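Side-chain contacts in vaginolysin (PDB 5IMY), which is probably a secreted pore-forming toxin of the cholesterol-dependent cytolysin family, thought to bind cholesterol in host membranes and lyse the cells: residues A[384-387]-A[391-394]; A[473-476]-A[481-484]. All coordinates share one frame; numbering follows the deposited sequence.

Interaction 1 (A[384-387]-A[391-394]); sequences LDHR and VARY
Leu384 and Tyr394 meet across the interior of the C-terminal beta sandwich of this cytolysin. Strand 363-389 carries the first partner. The second lies on the chain that leads into strand 395-403, in the facing sheet. No hydrogen bond links the segments 384-387 and 391-394, and the contact is made mostly by side chains.

Leu384 comes first, and its side chain meets the tyrosine ring from the opposite direction. CD1 sits over the middle of one face, 3.6 Å from the centroid of the Tyr394 ring and 4° off the normal, a well-centred CH-pi contact. CD2 reaches the CE1 side of the ring, and Leu384 CB lies 3.5 Å from Tyr394 OH. Leu384 CG is anti to the carbonyl carbon (chi1 -43°), which turns the branched end toward the ring. In the neighbouring strand 426-433 of the same sheet, Ile431 touches Leu384 and Phe427 touches Tyr394.

Asp385 points the other way. Its OD2 pairs with Arg387 NE at 2.9 Å in a salt bridge within the strand, though the hydrogen bond in it is strongly bent and weak. Asn428 bonds to OD1.

His386 turns back toward the loop. CG is anti to the backbone N (chi1 164°), and this carries the imidazole out to Ala392. Ala392 CB lies over the centre of one face in a CH-pi contact, 3.9 Å from the His386 ring centroid. The buried ring is also held at ND1 by a hydrogen bond to Asn474 OD1, which helps fix its rotation. His386 CB approaches Tyr394 OH to 3.8 Å.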
ATOM      1  N   LEU A 384      10.916  10.407 -29.298  1.00 54.25           N
ATOM      2  CA  LEU A 384      10.141  10.519 -30.527  1.00 64.33           C
ATOM      3  C   LEU A 384      10.953  11.290 -31.558  1.00 58.10           C
ATOM      4  O   LEU A 384      11.418  12.399 -31.282  1.00 55.17           O
ATOM      5  CB  LEU A 384       8.810  11.234 -30.278  1.00 60.39           C
ATOM      6  CG  LEU A 384       8.019  10.862 -29.025  1.00 54.21           C
ATOM      7  CD1 LEU A 384       6.911  11.879 -28.807  1.00 57.32           C
ATOM      8  CD2 LEU A 384       7.444   9.459 -29.126  1.00 57.17           C
ATOM      9  N   ASP A 385      11.121  10.702 -32.742  1.00 58.34           N
ATOM     10  CA  ASP A 385      11.826  11.352 -33.845  1.00 62.30           C
ATOM     11  C   ASP A 385      10.923  11.311 -35.071  1.00 55.65           C
ATOM     12  O   ASP A 385      10.676  10.237 -35.628  1.00 50.10           O
ATOM     13  CB  ASP A 385      13.167  10.673 -34.127  1.00 63.31           C
ATOM     14  CG  ASP A 385      14.081  11.527 -34.984  1.00 70.53           C
ATOM     15  OD1 ASP A 385      14.006  12.771 -34.880  1.00 70.09           O
ATOM     16  OD2 ASP A 385      14.878  10.957 -35.760  1.00 72.18           O
ATOM     17  N   HIS A 386      10.439  12.479 -35.489  1.00 60.40           N
ATOM     18  CA  HIS A 386       9.509  12.607 -36.609  1.00 57.87           C
ATOM     19  C   HIS A 386      10.221  13.317 -37.756  1.00 61.39           C
ATOM     20  O   HIS A 386      10.395  14.538 -37.727  1.00 60.01           O
ATOM     21  CB  HIS A 386       8.256  13.364 -36.181  1.00 58.55           C
ATOM     22  CG  HIS A 386       7.430  13.861 -37.327  1.00 62.33           C
ATOM     23  ND1 HIS A 386       7.185  13.104 -38.453  1.00 66.37           N
ATOM     24  CD2 HIS A 386       6.791  15.039 -37.521  1.00 56.74           C
ATOM     25  CE1 HIS A 386       6.433  13.794 -39.290  1.00 61.02           C
ATOM     26  NE2 HIS A 386       6.179  14.972 -38.749  1.00 57.21           N
ATOM     27  N   ARG A 387      10.631  12.547 -38.764  1.00 62.71           N
ATOM     28  CA  ARG A 387      11.271  13.104 -39.952  1.00 71.77           C
ATOM     29  C   ARG A 387      10.505  12.688 -41.203  1.00 66.00           C
ATOM     30  O   ARG A 387      11.057  12.032 -42.092  1.00 68.42           O
ATOM     31  CB  ARG A 387      12.738  12.660 -40.035  1.00 77.34           C
ATOM     32  CG  ARG A 387      13.096  11.488 -39.127  1.00 75.51           C
ATOM     33  CD  ARG A 387      14.439  10.874 -39.504  1.00 84.78           C
ATOM     34  NE  ARG A 387      15.511  11.237 -38.580  1.00 86.69           N
ATOM     35  CZ  ARG A 387      16.780  10.869 -38.731  1.00 94.96           C
ATOM     36  NH1 ARG A 387      17.142  10.131 -39.773  1.00 99.21           N
ATOM     37  NH2 ARG A 387      17.691  11.241 -37.842  1.00 88.85           N
ATOM     38  N   VAL A 391       2.377  16.229 -41.553  1.00 45.21           N
ATOM     39  CA  VAL A 391       2.105  16.618 -40.175  1.00 48.35           C
ATOM     40  C   VAL A 391       1.766  15.374 -39.369  1.00 51.12           C
ATOM     41  O   VAL A 391       1.111  14.448 -39.864  1.00 47.63           O
ATOM     42  CB  VAL A 391       0.965  17.649 -40.117  1.00 47.64           C
ATOM     43  CG1 VAL A 391       0.754  18.129 -38.688  1.00 47.89           C
ATOM     44  CG2 VAL A 391       1.261  18.821 -41.037  1.00 47.84           C
ATOM     45  N   ALA A 392       2.219  15.346 -38.119  1.00 47.58           N
ATOM     46  CA  ALA A 392       1.963  14.230 -37.225  1.00 55.40           C
ATOM     47  C   ALA A 392       1.512  14.751 -35.870  1.00 49.17           C
ATOM     48  O   ALA A 392       1.780  15.895 -35.496  1.00 48.32           O
ATOM     49  CB  ALA A 392       3.205  13.346 -37.055  1.00 52.54           C
ATOM     50  N   ARG A 393       0.812  13.887 -35.141  1.00 49.29           N
ATOM     51  CA  ARG A 393       0.417  14.142 -33.765  1.00 46.64           C
ATOM     52  C   ARG A 393       0.808  12.935 -32.925  1.00 48.52           C
ATOM     53  O   ARG A 393       1.224  11.901 -33.447  1.00 49.75           O
ATOM     54  CB  ARG A 393      -1.088  14.420 -33.654  1.00 49.50           C
ATOM     55  CG  ARG A 393      -1.509  15.736 -34.284  1.00 53.31           C
ATOM     56  CD  ARG A 393      -2.942  16.093 -33.935  1.00 56.01           C
ATOM     57  NE  ARG A 393      -3.910  15.322 -34.708  1.00 55.29           N
ATOM     58  CZ  ARG A 393      -5.228  15.468 -34.609  1.00 58.72           C
ATOM     59  NH1 ARG A 393      -5.740  16.356 -33.765  1.00 50.19           N
ATOM     60  NH2 ARG A 393      -6.035  14.724 -35.353  1.00 57.39           N
ATOM     61  N   TYR A 394       0.700  13.069 -31.611  1.00 48.10           N
ATOM     62  CA  TYR A 394       0.973  11.960 -30.712  1.00 50.42           C
ATOM     63  C   TYR A 394      -0.166  11.824 -29.714  1.00 48.09           C
ATOM     64  O   TYR A 394      -0.774  12.812 -29.299  1.00 49.14           O
ATOM     65  CB  TYR A 394       2.310  12.142 -29.971  1.00 49.87           C
ATOM     66  CG  TYR A 394       3.535  11.937 -30.841  1.00 48.76           C
ATOM     67  CD1 TYR A 394       3.980  10.658 -31.160  1.00 49.70           C
ATOM     68  CD2 TYR A 394       4.253  13.019 -31.333  1.00 53.08           C
ATOM     69  CE1 TYR A 394       5.102  10.467 -31.948  1.00 51.71           C
ATOM     70  CE2 TYR A 394       5.374  12.836 -32.124  1.00 49.27           C
ATOM     71  CZ  TYR A 394       5.792  11.558 -32.430  1.00 54.11           C
ATOM     72  OH  TYR A 394       6.907  11.372 -33.216  1.00 55.67           O
TER

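Interaction 2 (A[473-476]-A[481-484]); sequences SNWG and PRVA
Trp475 and Arg482 face each other in the antiparallel beta hairpin of strands 469-475 and 480-485, at the edge of a sheet of the C-terminal beta sandwich. The strand directions differ by 164°.

Four backbone hydrogen bonds join the strands. Ser473 and Ala484 form one hydrogen-bonded pair, with Ala484 N to Ser473 O at 2.8 Å. Trp475 and Arg482 form the other, with Trp475 N to Arg482 O at 2.7 Å and Arg482 N to Trp475 O at 2.9 Å. Asn474 and Val483 lie between them as a non-hydrogen-bonded pair. There, CA-H...O contacts run from Val483 CA to Ser473 O and from Asn474 CA to Arg482 O.

Apolar contacts gather on the face that bears Trp475, Arg482 and Ala484. Trp475 CG lies between the backbone N and the carbonyl carbon (chi1 72°), which swings the indole across the neighbouring strand. Arg482 CB makes a CH-pi contact 3.8 Å from the centroid of the six-membered ring. Ala484 CB meets the indole at its edge, near the plane.

Trp475 NE1 and Arg482 NE come within 3.1 Å, but both are donors and do not bond. The guanidinium is steeply inclined to the indole, at 75°. On the other face Asn474 leads away to His386, and its CB stays 4.2 Å from Val483 CG2.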
ATOM      1  N   SER A 473      11.000   6.134 -34.396  1.00 68.00           N
ATOM      2  CA  SER A 473      11.312   7.022 -35.505  1.00 65.02           C
ATOM      3  C   SER A 473      10.343   6.783 -36.655  1.00 59.57           C
ATOM      4  O   SER A 473      10.053   5.636 -37.006  1.00 54.70           O
ATOM      5  CB  SER A 473      12.749   6.811 -35.987  1.00 67.79           C
ATOM      6  OG  SER A 473      13.680   7.072 -34.952  1.00 59.07           O
ATOM      7  N   ASN A 474       9.844   7.873 -37.237  1.00 57.41           N
ATOM      8  CA  ASN A 474       8.928   7.809 -38.365  1.00 57.97           C
ATOM      9  C   ASN A 474       9.419   8.738 -39.464  1.00 58.04           C
ATOM     10  O   ASN A 474       9.897   9.842 -39.188  1.00 58.64           O
ATOM     11  CB  ASN A 474       7.498   8.189 -37.949  1.00 58.61           C
ATOM     12  CG  ASN A 474       7.422   9.552 -37.287  1.00 52.60           C
ATOM     13  OD1 ASN A 474       7.201  10.564 -37.949  1.00 59.73           O
ATOM     14  ND2 ASN A 474       7.603   9.583 -35.972  1.00 57.60           N
ATOM     15  N   TRP A 475       9.301   8.285 -40.706  1.00 57.44           N
ATOM     16  CA  TRP A 475       9.793   9.044 -41.850  1.00 63.85           C
ATOM     17  C   TRP A 475       8.921   8.703 -43.056  1.00 67.84           C
ATOM     18  O   TRP A 475       7.786   8.238 -42.905  1.00 53.12           O
ATOM     19  CB  TRP A 475      11.288   8.752 -42.075  1.00 58.77           C
ATOM     20  CG  TRP A 475      11.577   7.379 -42.618  1.00 61.81           C
ATOM     21  CD1 TRP A 475      11.771   7.042 -43.927  1.00 68.33           C
ATOM     22  CD2 TRP A 475      11.712   6.164 -41.868  1.00 63.64           C
ATOM     23  NE1 TRP A 475      12.015   5.696 -44.039  1.00 74.03           N
ATOM     24  CE2 TRP A 475      11.983   5.133 -42.790  1.00 61.90           C
ATOM     25  CE3 TRP A 475      11.628   5.848 -40.509  1.00 61.61           C
ATOM     26  CZ2 TRP A 475      12.171   3.809 -42.398  1.00 53.23           C
ATOM     27  CZ3 TRP A 475      11.815   4.531 -40.121  1.00 64.40           C
ATOM     28  CH2 TRP A 475      12.084   3.530 -41.062  1.00 60.37           C
ATOM     29  N   GLY A 476       9.446   8.938 -44.253  1.00 70.25           N
ATOM     30  CA  GLY A 476       8.697   8.698 -45.469  1.00 59.12           C
ATOM     31  C   GLY A 476       7.832   9.885 -45.844  1.00 53.71           C
ATOM     32  O   GLY A 476       8.014  11.010 -45.368  1.00 51.10           O
ATOM     33  N   PRO A 481       4.067   6.255 -45.514  1.00 51.13           N
ATOM     34  CA  PRO A 481       4.810   6.549 -44.291  1.00 53.08           C
ATOM     35  C   PRO A 481       5.524   5.311 -43.772  1.00 48.75           C
ATOM     36  O   PRO A 481       5.145   4.172 -44.055  1.00 50.99           O
ATOM     37  CB  PRO A 481       3.717   7.008 -43.319  1.00 51.57           C
ATOM     38  CG  PRO A 481       2.450   6.335 -43.813  1.00 47.26           C
ATOM     39  CD  PRO A 481       2.697   5.805 -45.211  1.00 48.97           C
ATOM     40  N   ARG A 482       6.582   5.553 -43.003  1.00 53.61           N
ATOM     41  CA  ARG A 482       7.367   4.471 -42.429  1.00 60.46           C
ATOM     42  C   ARG A 482       7.724   4.816 -40.991  1.00 55.05           C
ATOM     43  O   ARG A 482       7.830   5.987 -40.621  1.00 53.47           O
ATOM     44  CB  ARG A 482       8.627   4.194 -43.261  1.00 59.66           C
ATOM     45  CG  ARG A 482       8.308   3.649 -44.651  1.00 62.04           C
ATOM     46  CD  ARG A 482       9.456   2.857 -45.259  1.00 67.21           C
ATOM     47  NE  ARG A 482      10.452   3.715 -45.894  1.00 84.82           N
ATOM     48  CZ  ARG A 482      10.327   4.238 -47.111  1.00 86.30           C
ATOM     49  NH1 ARG A 482       9.240   4.007 -47.837  1.00 82.18           N
ATOM     50  NH2 ARG A 482      11.291   5.004 -47.605  1.00 76.72           N
ATOM     51  N   VAL A 483       7.897   3.770 -40.178  1.00 59.66           N
ATOM     52  CA  VAL A 483       8.099   3.909 -38.742  1.00 60.44           C
ATOM     53  C   VAL A 483       8.929   2.725 -38.264  1.00 60.54           C
ATOM     54  O   VAL A 483       8.955   1.668 -38.895  1.00 59.96           O
ATOM     55  CB  VAL A 483       6.747   3.988 -37.987  1.00 59.33           C
ATOM     56  CG1 VAL A 483       5.962   2.690 -38.152  1.00 57.11           C
ATOM     57  CG2 VAL A 483       6.955   4.324 -36.516  1.00 54.92           C
ATOM     58  N   ALA A 484       9.616   2.907 -37.135  1.00 65.14           N
ATOM     59  CA  ALA A 484      10.485   1.865 -36.608  1.00 66.87           C
ATOM     60  C   ALA A 484      10.595   1.988 -35.094  1.00 65.38           C
ATOM     61  O   ALA A 484      10.431   3.073 -34.529  1.00 57.55           O
ATOM     62  CB  ALA A 484      11.875   1.931 -37.250  1.00 59.66           C
TER

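How the interactions relate
Both contacts belong to the C-terminal beta sandwich, and strands 363-389 and 469-475 are parallel neighbours in one sheet. Interaction 1 is buried. It joins that sheet to the chain entering the facing sheet, and it relies on methyl groups over aromatic faces. Interaction 2 lies at the surface. It pairs two strands within one sheet, mainly through backbone hydrogen bonds, and its tryptophan packs beside an exposed arginine. Asn474 of interaction 2 is the residue shared with interaction 1. Beyond its bond to the histidine, its ND2 makes a weak hydrogen bond to Tyr394 OH. Arg387 N probably bonds to Asn474 O as well, at 2.8 Å.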